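PDB 5GKV: esterase A from Caulobacter crescentus, which probably hydrolyses ester bonds as a serine esterase of the beta-lactamase family, related to penicillin-binding proteins. Local coordinates for residues P159-P171 with L305-W318. Residues are numbered along the deposited sequence; the frame is centred on the assembly and turned at random.
Sequences PLFPIGSASGYHP and LRGRDLVLPYEISW
A buried aspartate, Asp309, ties the loop 159-171, which links helices 147-156 and 173-186, to the loop closing the two-stranded hairpin 305-318. Asp309 OD2 takes three backbone N-H groups: Tyr169 N comes in nearly straight at 2.9 Å (177°) on the syn lone pair, while Val311 N closes an Asx turn and Leu312 N adds the bond three residues on, both on the anti side and out of the carboxylate plane. Asp309 OD1 accepts from Ser167 OG at 2.6 Å and, weakly, from Trp318 NE1; so many donors would probably favour the ionised carboxylate and fix its rotation. Between the backbones, Leu310 N donates to Ser167 O at 2.7 Å. One water joins Ser167 OG to Ile316 O, another Ser167 N to Arg308 O.

Apolar contacts flank this polar centre. Tyr169 lays one ring face on Leu312 CD1, 3.7 Å from the ring centroid, its CG swung away from the backbone N (chi1 179°). The Tyr169 and Trp318 rings meet rim to rim, planes almost parallel (3°), with Tyr169 CD1 3.7 Å from Trp318 CZ2. Toward the surface, Leu310 CD1 sits over a face of the Phe161 ring in a CH-pi contact, 3.7 Å from its centroid. Tyr169 OH bonds Lys83 NZ, and its side chain touches Ser80; Ser80 and Lys83 have the family's Ser-X-X-Lys spacing, and Tyr169 probably matches the tyrosine of the class C beta-lactamase Tyr-X-Asn motif, with proline third.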
loop_
_atom_site.group_PDB
_atom_site.type_symbol
_atom_site.label_atom_id
_atom_site.label_comp_id
_atom_site.label_asym_id
_atom_site.label_seq_id
_atom_site.Cartn_x
_atom_site.Cartn_y
_atom_site.Cartn_z
ATOM N N PRO A 159 11.424 9.603 -19.243
ATOM C CA PRO A 159 11.836 8.690 -18.170
ATOM C C PRO A 159 13.243 8.976 -17.670
ATOM O O PRO A 159 14.145 9.322 -18.438
ATOM C CB PRO A 159 11.777 7.308 -18.830
ATOM C CG PRO A 159 10.905 7.481 -20.040
ATOM C CD PRO A 159 11.032 8.901 -20.478
ATOM N N LEU A 160 13.433 8.759 -16.374
ATOM C CA LEU A 160 14.717 8.986 -15.717
ATOM C C LEU A 160 15.681 7.813 -15.846
ATOM O O LEU A 160 16.837 7.950 -15.436
ATOM C CB LEU A 160 14.492 9.295 -14.229
ATOM C CG LEU A 160 13.751 10.595 -13.909
ATOM C CD1 LEU A 160 13.113 10.493 -12.516
ATOM C CD2 LEU A 160 14.725 11.764 -13.965
ATOM N N PHE A 161 15.233 6.666 -16.343
ATOM C CA PHE A 161 16.063 5.474 -16.466
ATOM C C PHE A 161 15.349 4.482 -17.397
ATOM O O PHE A 161 14.152 4.637 -17.671
ATOM C CB PHE A 161 16.365 4.838 -15.090
ATOM C CG PHE A 161 15.144 4.600 -14.222
ATOM C CD1 PHE A 161 14.410 3.426 -14.336
ATOM C CD2 PHE A 161 14.765 5.543 -13.275
ATOM C CE1 PHE A 161 13.280 3.197 -13.516
ATOM C CE2 PHE A 161 13.644 5.334 -12.439
ATOM C CZ PHE A 161 12.909 4.156 -12.562
ATOM N N PRO A 162 16.070 3.489 -17.917
ATOM C CA PRO A 162 15.493 2.634 -18.958
ATOM C C PRO A 162 14.560 1.583 -18.387
ATOM O O PRO A 162 14.705 1.141 -17.239
ATOM C CB PRO A 162 16.721 1.965 -19.593
ATOM C CG PRO A 162 17.890 2.730 -19.130
ATOM C CD PRO A 162 17.529 3.285 -17.797
ATOM N N ILE A 163 13.589 1.194 -19.220
ATOM C CA ILE A 163 12.777 0.020 -18.935
ATOM C C ILE A 163 13.683 -1.196 -18.793
ATOM O O ILE A 163 14.658 -1.357 -19.546
ATOM C CB ILE A 163 11.747 -0.211 -20.055
ATOM C CG1 ILE A 163 10.717 0.929 -20.141
ATOM C CG2 ILE A 163 11.062 -1.556 -19.853
ATOM C CD1 ILE A 163 9.630 0.863 -19.052
ATOM N N GLY A 164 13.362 -2.064 -17.828
ATOM C CA GLY A 164 14.066 -3.327 -17.666
ATOM C C GLY A 164 15.510 -3.192 -17.232
ATOM O O GLY A 164 16.330 -4.067 -17.534
ATOM N N SER A 165 15.851 -2.104 -16.550
ATOM C CA SER A 165 17.193 -1.947 -16.011
ATOM C C SER A 165 17.130 -2.260 -14.524
ATOM O O SER A 165 17.433 -3.383 -14.106
ATOM C CB SER A 165 17.737 -0.538 -16.285
ATOM O OG SER A 165 16.895 0.486 -15.763
ATOM N N ALA A 166 16.730 -1.279 -13.721
ATOM C CA ALA A 166 16.397 -1.505 -12.324
ATOM C C ALA A 166 15.096 -0.776 -12.018
ATOM O O ALA A 166 14.801 0.273 -12.606
ATOM C CB ALA A 166 17.524 -1.039 -11.382
ATOM N N SER A 167 14.297 -1.352 -11.119
ATOM C CA SER A 167 13.129 -0.622 -10.648
ATOM C C SER A 167 13.580 0.614 -9.876
ATOM O O SER A 167 14.655 0.641 -9.264
ATOM C CB SER A 167 12.239 -1.516 -9.765
ATOM O OG SER A 167 12.965 -1.982 -8.634
ATOM N N GLY A 168 12.781 1.672 -9.976
ATOM C CA GLY A 168 13.013 2.884 -9.214
ATOM C C GLY A 168 11.703 3.340 -8.607
ATOM O O GLY A 168 10.907 4.031 -9.249
ATOM N N TYR A 169 11.479 2.925 -7.370
ATOM C CA TYR A 169 10.191 3.086 -6.707
ATOM C C TYR A 169 9.624 4.491 -6.884
ATOM O O TYR A 169 10.323 5.485 -6.684
ATOM C CB TYR A 169 10.378 2.765 -5.230
ATOM C CG TYR A 169 9.131 2.902 -4.381
ATOM C CD1 TYR A 169 8.057 2.035 -4.547
ATOM C CD2 TYR A 169 9.057 3.862 -3.373
ATOM C CE1 TYR A 169 6.914 2.141 -3.738
ATOM C CE2 TYR A 169 7.933 3.968 -2.559
ATOM C CZ TYR A 169 6.872 3.110 -2.754
ATOM O OH TYR A 169 5.777 3.228 -1.944
ATOM N N HIS A 170 8.354 4.562 -7.297
ATOM C CA HIS A 170 7.591 5.786 -7.510
ATOM C C HIS A 170 6.719 6.046 -6.281
ATOM O O HIS A 170 5.578 5.565 -6.249
ATOM C CB HIS A 170 6.668 5.659 -8.728
ATOM C CG HIS A 170 7.363 5.477 -10.051
ATOM N ND1 HIS A 170 8.491 4.700 -10.219
ATOM C CD2 HIS A 170 7.039 5.937 -11.284
ATOM C CE1 HIS A 170 8.845 4.712 -11.494
ATOM N NE2 HIS A 170 7.976 5.450 -12.161
ATOM N N PRO A 171 7.180 6.782 -5.262
ATOM C CA PRO A 171 6.396 6.829 -4.007
ATOM C C PRO A 171 5.063 7.563 -4.130
ATOM O O PRO A 171 4.104 7.180 -3.455
ATOM C CB PRO A 171 7.342 7.529 -3.020
ATOM C CG PRO A 171 8.261 8.331 -3.871
ATOM C CD PRO A 171 8.443 7.533 -5.150
ATOM N N LEU A 305 10.375 -8.119 -12.115
ATOM C CA LEU A 305 11.823 -7.991 -12.059
ATOM C C LEU A 305 12.253 -7.973 -10.601
ATOM O O LEU A 305 11.440 -7.757 -9.693
ATOM C CB LEU A 305 12.319 -6.739 -12.777
ATOM C CG LEU A 305 12.260 -5.406 -12.046
ATOM C CD1 LEU A 305 13.121 -4.387 -12.810
ATOM C CD2 LEU A 305 10.821 -4.918 -11.880
ATOM N N ARG A 306 13.556 -8.184 -10.398
ATOM C CA ARG A 306 14.141 -8.284 -9.070
ATOM C C ARG A 306 15.559 -7.736 -9.100
ATOM O O ARG A 306 16.289 -7.949 -10.070
ATOM C CB ARG A 306 14.138 -9.736 -8.583
ATOM C CG ARG A 306 14.846 -9.931 -7.263
ATOM C CD ARG A 306 14.758 -11.361 -6.799
ATOM N NE ARG A 306 15.755 -11.624 -5.769
ATOM C CZ ARG A 306 15.828 -12.748 -5.070
ATOM N NH1 ARG A 306 14.940 -13.709 -5.275
ATOM N NH2 ARG A 306 16.782 -12.898 -4.157
ATOM N N GLY A 307 15.939 -7.041 -8.047
ATOM C CA GLY A 307 17.262 -6.455 -7.959
ATOM C C GLY A 307 17.216 -5.223 -7.083
ATOM O O GLY A 307 16.181 -4.880 -6.504
ATOM N N ARG A 308 18.376 -4.571 -6.983
ATOM C CA ARG A 308 18.488 -3.349 -6.194
ATOM C C ARG A 308 17.598 -2.257 -6.770
ATOM O O ARG A 308 17.701 -1.911 -7.948
ATOM C CB ARG A 308 19.935 -2.846 -6.168
ATOM C CG ARG A 308 20.286 -2.159 -4.859
ATOM C CD ARG A 308 20.582 -3.239 -3.826
ATOM N NE ARG A 308 20.516 -2.769 -2.448
ATOM C CZ ARG A 308 20.530 -3.590 -1.403
ATOM N NH1 ARG A 308 20.601 -4.905 -1.602
ATOM N NH2 ARG A 308 20.473 -3.102 -0.169
ATOM N N ASP A 309 16.751 -1.687 -5.929
ATOM C CA ASP A 309 15.893 -0.606 -6.381
ATOM C C ASP A 309 16.673 0.698 -6.378
ATOM O O ASP A 309 17.499 0.942 -5.492
ATOM C CB ASP A 309 14.658 -0.497 -5.485
ATOM C CG ASP A 309 13.575 0.373 -6.088
ATOM O OD1 ASP A 309 12.693 -0.171 -6.782
ATOM O OD2 ASP A 309 13.588 1.595 -5.841
ATOM N N LEU A 310 16.419 1.538 -7.385
ATOM C CA LEU A 310 17.140 2.800 -7.495
ATOM C C LEU A 310 16.735 3.801 -6.421
ATOM O O LEU A 310 17.485 4.750 -6.158
ATOM C CB LEU A 310 16.922 3.417 -8.878
ATOM C CG LEU A 310 17.378 2.577 -10.072
ATOM C CD1 LEU A 310 16.860 3.158 -11.396
ATOM C CD2 LEU A 310 18.913 2.498 -10.044
ATOM N N VAL A 311 15.577 3.611 -5.793
ATOM C CA VAL A 311 15.010 4.573 -4.857
ATOM C C VAL A 311 14.929 3.999 -3.445
ATOM O O VAL A 311 15.447 4.587 -2.492
ATOM C CB VAL A 311 13.619 5.066 -5.336
ATOM C CG1 VAL A 311 12.997 6.004 -4.314
ATOM C CG2 VAL A 311 13.738 5.763 -6.701
ATOM N N LEU A 312 14.291 2.851 -3.292
ATOM C CA LEU A 312 14.276 2.195 -1.989
ATOM C C LEU A 312 15.573 1.419 -1.802
ATOM O O LEU A 312 15.997 0.698 -2.711
ATOM C CB LEU A 312 13.067 1.268 -1.850
ATOM C CG LEU A 312 11.706 1.974 -1.931
ATOM C CD1 LEU A 312 10.548 0.969 -1.886
ATOM C CD2 LEU A 312 11.540 3.001 -0.824
ATOM N N PRO A 313 16.242 1.572 -0.681
ATOM C CA PRO A 313 17.576 0.967 -0.497
ATOM C C PRO A 313 17.509 -0.513 -0.126
ATOM O O PRO A 313 17.957 -0.935 0.953
ATOM C CB PRO A 313 18.176 1.834 0.621
ATOM C CG PRO A 313 17.002 2.283 1.430
ATOM C CD PRO A 313 15.871 2.480 0.423
ATOM N N TYR A 314 16.967 -1.317 -1.044
ATOM C CA TYR A 314 16.721 -2.735 -0.824
ATOM C C TYR A 314 16.758 -3.469 -2.151
ATOM O O TYR A 314 16.466 -2.895 -3.206
ATOM C CB TYR A 314 15.344 -3.015 -0.189
ATOM C CG TYR A 314 15.076 -2.348 1.147
ATOM C CD1 TYR A 314 15.252 -3.035 2.346
ATOM C CD2 TYR A 314 14.597 -1.049 1.203
ATOM C CE1 TYR A 314 14.987 -2.419 3.566
ATOM C CE2 TYR A 314 14.328 -0.432 2.402
ATOM C CZ TYR A 314 14.525 -1.120 3.585
ATOM O OH TYR A 314 14.247 -0.486 4.778
ATOM N N GLU A 315 17.077 -4.759 -2.081
ATOM C CA GLU A 315 16.737 -5.674 -3.160
ATOM C C GLU A 315 15.242 -5.982 -3.073
ATOM O O GLU A 315 14.766 -6.455 -2.035
ATOM C CB GLU A 315 17.558 -6.961 -3.069
ATOM C CG GLU A 315 17.627 -7.698 -4.398
ATOM C CD GLU A 315 17.918 -9.194 -4.282
ATOM O OE1 GLU A 315 18.670 -9.619 -3.372
ATOM O OE2 GLU A 315 17.384 -9.951 -5.122
ATOM N N ILE A 316 14.503 -5.700 -4.145
ATOM C CA ILE A 316 13.054 -5.882 -4.181
ATOM C C ILE A 316 12.681 -6.746 -5.376
ATOM O O ILE A 316 13.225 -6.584 -6.478
ATOM C CB ILE A 316 12.302 -4.529 -4.233
ATOM C CG1 ILE A 316 12.653 -3.689 -3.003
ATOM C CG2 ILE A 316 10.768 -4.739 -4.362
ATOM C CD1 ILE A 316 12.086 -2.260 -3.039
ATOM N N SER A 317 11.760 -7.679 -5.143
ATOM C CA SER A 317 11.088 -8.431 -6.193
ATOM C C SER A 317 9.701 -7.812 -6.349
ATOM O O SER A 317 8.892 -7.853 -5.417
ATOM C CB SER A 317 11.002 -9.911 -5.821
ATOM O OG SER A 317 10.194 -10.660 -6.723
ATOM N N TRP A 318 9.440 -7.217 -7.508
ATOM C CA TRP A 318 8.172 -6.543 -7.782
ATOM C C TRP A 318 7.261 -7.427 -8.622
ATOM O O TRP A 318 7.690 -7.950 -9.659
ATOM C CB TRP A 318 8.400 -5.231 -8.536
ATOM C CG TRP A 318 8.953 -4.100 -7.725
ATOM C CD1 TRP A 318 10.190 -3.528 -7.847
ATOM C CD2 TRP A 318 8.268 -3.372 -6.697
ATOM N NE1 TRP A 318 10.320 -2.500 -6.948
ATOM C CE2 TRP A 318 9.152 -2.383 -6.229
ATOM C CE3 TRP A 318 6.985 -3.467 -6.123
ATOM C CZ2 TRP A 318 8.810 -1.496 -5.207
ATOM C CZ3 TRP A 318 6.645 -2.588 -5.107
ATOM C CH2 TRP A 318 7.550 -1.611 -4.661
HETATM O O HOH W 1 13.459 -4.653 -8.723
HETATM O O HOH W 2 15.825 -3.670 -9.814
#